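Local coordinates for extracellular solute-binding protein, family 1 (Bifidobacterium longum subsp. infantis, PDB 6FTH) that probably binds human milk oligosaccharides outside the cell and hands them to an ABC transporter for uptake, at residues T233-K238 with N465-I470; S206-Y211 with S244-D249. All blocks are in the same frame, centred on the assembly; numbering follows the deposited sequence.

From the N terminus, the chain first passes S206-Y211, in the loop after strand 197-199. It then enters the small antiparallel hairpin 235-238/241-244 through T233-K238 and leaves it through S244-D249. Contact 2 joins the first and third of these segments, closing a short loop of 32 intervening residues. Contact 1 is far longer in sequence: it ties the start of the hairpin to N465-I470 on helix 457-484, with 226 residues between. The segments alternate along the chain, so the two closures cross rather than nest. The centres of contact 1 and contact 2 lie about 8 Å apart. They touch directly at the open end of the hairpin, where the carbonyl O of G234 accepts hydrogen bonds from F245 N and S244 OG.

Contact 1. Residues T233-K238 with N465-I470; sequences TGFYAK and NNNAQI
T233 and N467 meet through a pair of bridging waters, which fasten the approach to the hairpin 235-238/241-244 to helix 457-484 of what is, by family, probably a type 2 periplasmic-binding-protein fold. Direct touching is slight: the amide nitrogen ND2 of N467 lies 3.8 Å from T233 CB, and the two side chains cross at about a right angle. The amide's other arm, OD1 of N467, comes to the edge of the F235 ring, near its plane, 4.3 Å from F235 CE2.

Asparagine suits the helix position because its amide both donates and accepts. ND2 of N467 gives a hydrogen to one water at 2.9 Å, and that water donates to T233 OG1 at 2.7 Å. The second water spends both hydrogens on the bridge, one on T233 O at 2.8 Å and one on N467 OD1 at 2.7 Å. A chi1 of 65° sets T233 OG1 between its backbone N and carbonyl carbon, where it meets the first water and the edge of the F235 ring.

Farther out, F235 is buried against W510 and V507 of helix 503-518. G234 takes backbone angles (phi 108°, psi 18°) at which a CB would press on the carbonyl O of T233, and the T233 hydroxyl OG1 also bonds to A230 O.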
loop_
_atom_site.group_PDB
_atom_site.type_symbol
_atom_site.label_atom_id
_atom_site.label_comp_id
_atom_site.label_asym_id
_atom_site.label_seq_id
_atom_site.Cartn_x
_atom_site.Cartn_y
_atom_site.Cartn_z
ATOM N N THR A 233 3.098 0.265 -11.992
ATOM C CA THR A 233 3.540 0.861 -13.243
ATOM C C THR A 233 3.366 -0.055 -14.444
ATOM O O THR A 233 3.770 0.313 -15.552
ATOM C CB THR A 233 4.990 1.365 -13.141
ATOM O OG1 THR A 233 5.908 0.284 -12.947
ATOM C CG2 THR A 233 5.128 2.345 -11.976
ATOM N N GLY A 234 2.739 -1.215 -14.274
ATOM C CA GLY A 234 2.339 -2.041 -15.383
ATOM C C GLY A 234 3.124 -3.323 -15.593
ATOM O O GLY A 234 3.032 -3.897 -16.679
ATOM N N PHE A 235 3.862 -3.795 -14.596
ATOM C CA PHE A 235 4.704 -4.984 -14.743
ATOM C C PHE A 235 4.250 -6.129 -13.850
ATOM O O PHE A 235 3.624 -5.924 -12.805
ATOM C CB PHE A 235 6.173 -4.645 -14.481
ATOM C CG PHE A 235 6.660 -3.553 -15.380
ATOM C CD1 PHE A 235 7.062 -3.836 -16.670
ATOM C CD2 PHE A 235 6.557 -2.222 -14.987
ATOM C CE1 PHE A 235 7.424 -2.818 -17.540
ATOM C CE2 PHE A 235 6.920 -1.203 -15.847
ATOM C CZ PHE A 235 7.356 -1.496 -17.120
ATOM N N TYR A 236 4.569 -7.347 -14.295
ATOM C CA TYR A 236 4.281 -8.548 -13.538
ATOM C C TYR A 236 5.339 -9.583 -13.859
ATOM O O TYR A 236 6.191 -9.380 -14.722
ATOM C CB TYR A 236 2.902 -9.117 -13.841
ATOM C CG TYR A 236 2.699 -9.742 -15.196
ATOM C CD1 TYR A 236 2.484 -8.945 -16.319
ATOM C CD2 TYR A 236 2.656 -11.122 -15.341
ATOM C CE1 TYR A 236 2.272 -9.507 -17.550
ATOM C CE2 TYR A 236 2.461 -11.693 -16.569
ATOM C CZ TYR A 236 2.250 -10.882 -17.675
ATOM O OH TYR A 236 2.022 -11.410 -18.928
ATOM N N ALA A 237 5.283 -10.693 -13.139
ATOM C CA ALA A 237 6.170 -11.819 -13.405
ATOM C C ALA A 237 5.364 -13.106 -13.404
ATOM O O ALA A 237 4.371 -13.239 -12.687
ATOM C CB ALA A 237 7.294 -11.936 -12.376
ATOM N N LYS A 238 5.806 -14.059 -14.217
ATOM C CA LYS A 238 5.250 -15.402 -14.179
ATOM C C LYS A 238 6.363 -16.362 -14.557
ATOM O O LYS A 238 7.065 -16.126 -15.540
ATOM C CB LYS A 238 4.090 -15.528 -15.177
ATOM C CG LYS A 238 2.886 -16.252 -14.658
ATOM C CD LYS A 238 1.866 -16.497 -15.763
ATOM C CE LYS A 238 0.724 -15.500 -15.710
ATOM N NZ LYS A 238 -0.385 -15.975 -16.588
ATOM N N ASN A 465 11.408 8.146 -16.527
ATOM C CA ASN A 465 11.261 8.987 -17.709
ATOM C C ASN A 465 10.343 8.326 -18.729
ATOM O O ASN A 465 9.414 8.952 -19.248
ATOM C CB ASN A 465 12.626 9.296 -18.331
ATOM C CG ASN A 465 12.648 10.645 -19.084
ATOM O OD1 ASN A 465 12.970 11.694 -18.509
ATOM N ND2 ASN A 465 12.302 10.618 -20.368
ATOM N N ASN A 466 10.590 7.041 -19.035
ATOM C CA ASN A 466 9.736 6.351 -19.981
ATOM C C ASN A 466 8.314 6.217 -19.433
ATOM O O ASN A 466 7.335 6.423 -20.169
ATOM C CB ASN A 466 10.298 4.957 -20.278
ATOM C CG ASN A 466 11.571 4.978 -21.116
ATOM O OD1 ASN A 466 11.960 5.996 -21.702
ATOM N ND2 ASN A 466 12.220 3.821 -21.194
ATOM N N ASN A 467 8.181 5.862 -18.148
ATOM C CA ASN A 467 6.852 5.696 -17.554
ATOM C C ASN A 467 6.053 6.984 -17.628
ATOM O O ASN A 467 4.827 6.937 -17.743
ATOM C CB ASN A 467 6.928 5.276 -16.087
ATOM C CG ASN A 467 7.338 3.822 -15.892
ATOM O OD1 ASN A 467 7.269 3.004 -16.819
ATOM N ND2 ASN A 467 7.744 3.490 -14.674
ATOM N N ALA A 468 6.714 8.139 -17.542
ATOM C CA ALA A 468 5.958 9.388 -17.574
ATOM C C ALA A 468 5.215 9.537 -18.891
ATOM O O ALA A 468 4.081 10.023 -18.924
ATOM C CB ALA A 468 6.884 10.576 -17.337
ATOM N N GLN A 469 5.834 9.117 -19.995
ATOM C CA GLN A 469 5.168 9.209 -21.281
ATOM C C GLN A 469 4.192 8.063 -21.487
ATOM O O GLN A 469 3.073 8.260 -21.988
ATOM C CB GLN A 469 6.212 9.218 -22.409
ATOM C CG GLN A 469 7.300 10.280 -22.236
ATOM C CD GLN A 469 6.712 11.681 -22.128
ATOM O OE1 GLN A 469 5.681 11.977 -22.730
ATOM N NE2 GLN A 469 7.318 12.509 -21.309
ATOM N N ILE A 470 4.602 6.850 -21.092
ATOM C CA ILE A 470 3.734 5.683 -21.221
ATOM C C ILE A 470 2.424 5.911 -20.471
ATOM O O ILE A 470 1.338 5.595 -20.974
ATOM C CB ILE A 470 4.477 4.438 -20.693
ATOM C CG1 ILE A 470 5.606 4.026 -21.644
ATOM C CG2 ILE A 470 3.518 3.266 -20.461
ATOM C CD1 ILE A 470 6.619 3.112 -21.005
HETATM O O HOH W 1 8.524 0.964 -13.422
HETATM O O HOH W 2 4.877 1.940 -17.542
#

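Contact 2. Residues S206-Y211 with S244-D249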
loop_
_atom_site.group_PDB
_atom_site.type_symbol
_atom_site.label_atom_id
_atom_site.label_comp_id
_atom_site.label_asym_id
_atom_site.label_seq_id
_atom_site.Cartn_x
_atom_site.Cartn_y
_atom_site.Cartn_z
ATOM N N SER A 206 -2.062 8.148 -12.835
ATOM C CA SER A 206 -0.880 7.923 -13.661
ATOM C C SER A 206 -0.173 6.617 -13.330
ATOM O O SER A 206 0.830 6.278 -13.967
ATOM C CB SER A 206 0.090 9.091 -13.497
ATOM O OG SER A 206 0.447 9.226 -12.142
ATOM N N TYR A 207 -0.674 5.903 -12.337
ATOM C CA TYR A 207 -0.235 4.577 -11.948
ATOM C C TYR A 207 -1.487 3.842 -11.499
ATOM O O TYR A 207 -2.516 4.474 -11.247
ATOM C CB TYR A 207 0.744 4.651 -10.771
ATOM C CG TYR A 207 0.157 5.272 -9.513
ATOM C CD1 TYR A 207 -0.071 6.643 -9.430
ATOM C CD2 TYR A 207 -0.182 4.490 -8.422
ATOM C CE1 TYR A 207 -0.611 7.201 -8.288
ATOM C CE2 TYR A 207 -0.726 5.036 -7.281
ATOM C CZ TYR A 207 -0.936 6.386 -7.220
ATOM O OH TYR A 207 -1.487 6.914 -6.077
ATOM N N PHE A 208 -1.413 2.502 -11.396
ATOM C CA PHE A 208 -2.554 1.731 -10.900
ATOM C C PHE A 208 -2.603 1.855 -9.382
ATOM O O PHE A 208 -1.655 1.469 -8.690
ATOM C CB PHE A 208 -2.477 0.284 -11.386
ATOM C CG PHE A 208 -2.517 0.193 -12.867
ATOM C CD1 PHE A 208 -3.695 0.426 -13.563
ATOM C CD2 PHE A 208 -1.355 -0.029 -13.593
ATOM C CE1 PHE A 208 -3.733 0.385 -14.926
ATOM C CE2 PHE A 208 -1.383 -0.049 -14.975
ATOM C CZ PHE A 208 -2.566 0.160 -15.654
ATOM N N THR A 209 -3.688 2.452 -8.878
ATOM C CA THR A 209 -3.784 2.899 -7.495
ATOM C C THR A 209 -4.252 1.771 -6.585
ATOM O O THR A 209 -4.682 0.706 -7.034
ATOM C CB THR A 209 -4.775 4.068 -7.387
ATOM O OG1 THR A 209 -6.103 3.586 -7.605
ATOM C CG2 THR A 209 -4.461 5.167 -8.437
ATOM N N TYR A 210 -4.209 2.028 -5.281
ATOM C CA TYR A 210 -4.965 1.191 -4.369
ATOM C C TYR A 210 -6.396 1.081 -4.877
ATOM O O TYR A 210 -6.976 2.048 -5.384
ATOM C CB TYR A 210 -4.988 1.805 -2.974
ATOM C CG TYR A 210 -3.829 1.422 -2.096
ATOM C CD1 TYR A 210 -2.516 1.704 -2.472
ATOM C CD2 TYR A 210 -4.047 0.772 -0.882
ATOM C CE1 TYR A 210 -1.454 1.355 -1.653
ATOM C CE2 TYR A 210 -2.988 0.409 -0.055
ATOM C CZ TYR A 210 -1.693 0.705 -0.453
ATOM O OH TYR A 210 -0.645 0.347 0.367
ATOM N N TYR A 211 -6.957 -0.107 -4.777
ATOM C CA TYR A 211 -8.358 -0.359 -5.106
ATOM C C TYR A 211 -8.658 -0.097 -6.578
ATOM O O TYR A 211 -9.799 0.139 -6.965
ATOM C CB TYR A 211 -9.321 0.406 -4.176
ATOM C CG TYR A 211 -8.767 0.598 -2.759
ATOM C CD1 TYR A 211 -8.230 -0.459 -2.041
ATOM C CD2 TYR A 211 -8.725 1.871 -2.169
ATOM C CE1 TYR A 211 -7.668 -0.267 -0.791
ATOM C CE2 TYR A 211 -8.182 2.063 -0.920
ATOM C CZ TYR A 211 -7.647 0.996 -0.234
ATOM O OH TYR A 211 -7.079 1.158 1.007
ATOM N N SER A 244 5.200 -6.857 -19.208
ATOM C CA SER A 244 4.243 -5.790 -18.950
ATOM C C SER A 244 2.840 -6.258 -19.276
ATOM O O SER A 244 2.593 -6.822 -20.339
ATOM C CB SER A 244 4.543 -4.538 -19.772
ATOM O OG SER A 244 3.549 -3.528 -19.533
ATOM N N PHE A 245 1.904 -6.001 -18.365
ATOM C CA PHE A 245 0.531 -6.318 -18.695
ATOM C C PHE A 245 -0.130 -5.249 -19.552
ATOM O O PHE A 245 -1.231 -5.485 -20.047
ATOM C CB PHE A 245 -0.315 -6.653 -17.455
ATOM C CG PHE A 245 -0.407 -5.557 -16.406
ATOM C CD1 PHE A 245 -1.180 -4.417 -16.602
ATOM C CD2 PHE A 245 0.193 -5.742 -15.174
ATOM C CE1 PHE A 245 -1.286 -3.457 -15.613
ATOM C CE2 PHE A 245 0.103 -4.774 -14.170
ATOM C CZ PHE A 245 -0.665 -3.639 -14.385
ATOM N N LEU A 246 0.535 -4.118 -19.781
ATOM C CA LEU A 246 -0.091 -3.009 -20.489
ATOM C C LEU A 246 -0.423 -3.365 -21.923
ATOM O O LEU A 246 -1.305 -2.737 -22.510
ATOM C CB LEU A 246 0.835 -1.795 -20.474
ATOM C CG LEU A 246 1.128 -1.200 -19.103
ATOM C CD1 LEU A 246 2.135 -0.055 -19.235
ATOM C CD2 LEU A 246 -0.138 -0.701 -18.418
ATOM N N THR A 247 0.263 -4.351 -22.505
ATOM C CA THR A 247 0.028 -4.798 -23.874
ATOM C C THR A 247 -0.456 -6.243 -23.929
ATOM O O THR A 247 -0.383 -6.891 -24.982
ATOM C CB THR A 247 1.298 -4.626 -24.724
ATOM O OG1 THR A 247 2.361 -5.378 -24.132
ATOM C CG2 THR A 247 1.697 -3.178 -24.804
ATOM N N SER A 248 -0.967 -6.763 -22.816
ATOM C CA SER A 248 -1.374 -8.158 -22.743
ATOM C C SER A 248 -2.828 -8.335 -23.175
ATOM O O SER A 248 -3.663 -7.452 -22.980
ATOM C CB SER A 248 -1.220 -8.691 -21.319
ATOM O OG SER A 248 -2.126 -8.073 -20.429
ATOM N N ASP A 249 -3.126 -9.509 -23.728
ATOM C CA ASP A 249 -4.511 -9.870 -24.001
ATOM C C ASP A 249 -5.347 -9.812 -22.719
ATOM O O ASP A 249 -6.526 -9.439 -22.754
ATOM C CB ASP A 249 -4.561 -11.263 -24.620
ATOM C CG ASP A 249 -3.925 -11.321 -26.009
ATOM O OD1 ASP A 249 -3.953 -10.300 -26.748
ATOM O OD2 ASP A 249 -3.418 -12.416 -26.366
#
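F208 reaches from its loop to F245 and L246, forming a buried apolar cluster beside the turn that follows strand 241-244. Its CB points toward that turn, and CG is anti to the carbonyl carbon, beside the backbone N (chi1 -61°), which carries the ring across. From there CD2 of F208 meets F245 CZ at 3.8 Å. The next atom, CE2 of F208, makes the tightest approach, 3.5 Å from F245 CE1, and also lies 3.7 Å from L246 CD2. At the tip, F208 CZ lies 3.8 Å from both L246 CD2 and F245 CE1; the leucine methyl sits at the F208 ring's edge, in its plane.

The two phenylalanines come from opposite directions. F208 CE2 arrives at the edge of the F245 ring, yet the ring planes are inclined at 52° with centroids 5.3 Å apart, an oblique pairing. Flat aromatic rings and a branched leucine suit this place because they bring broad apolar surface without polar groups to satisfy.

The turn itself supplies the polar bonds. S244 OG accepts from L246 N at 3.1 Å, an ST turn. F245 O is gripped twice, by S248 N and by S248 OG, the latter pair S248 OG to F245 O being 2.8 Å. Serine suits the N-cap of helix 249-263 because its OG, while donating to F245 O, accepts from Y251 N and caps the first turn.

Around the cluster, L246 packs on L498 of helix 487-500 and its carbonyl takes a hydrogen bond from Y494 OH. S244 leans on L503 and V507 of helix 503-518, while F245 rests against Y236 of strand 235-238.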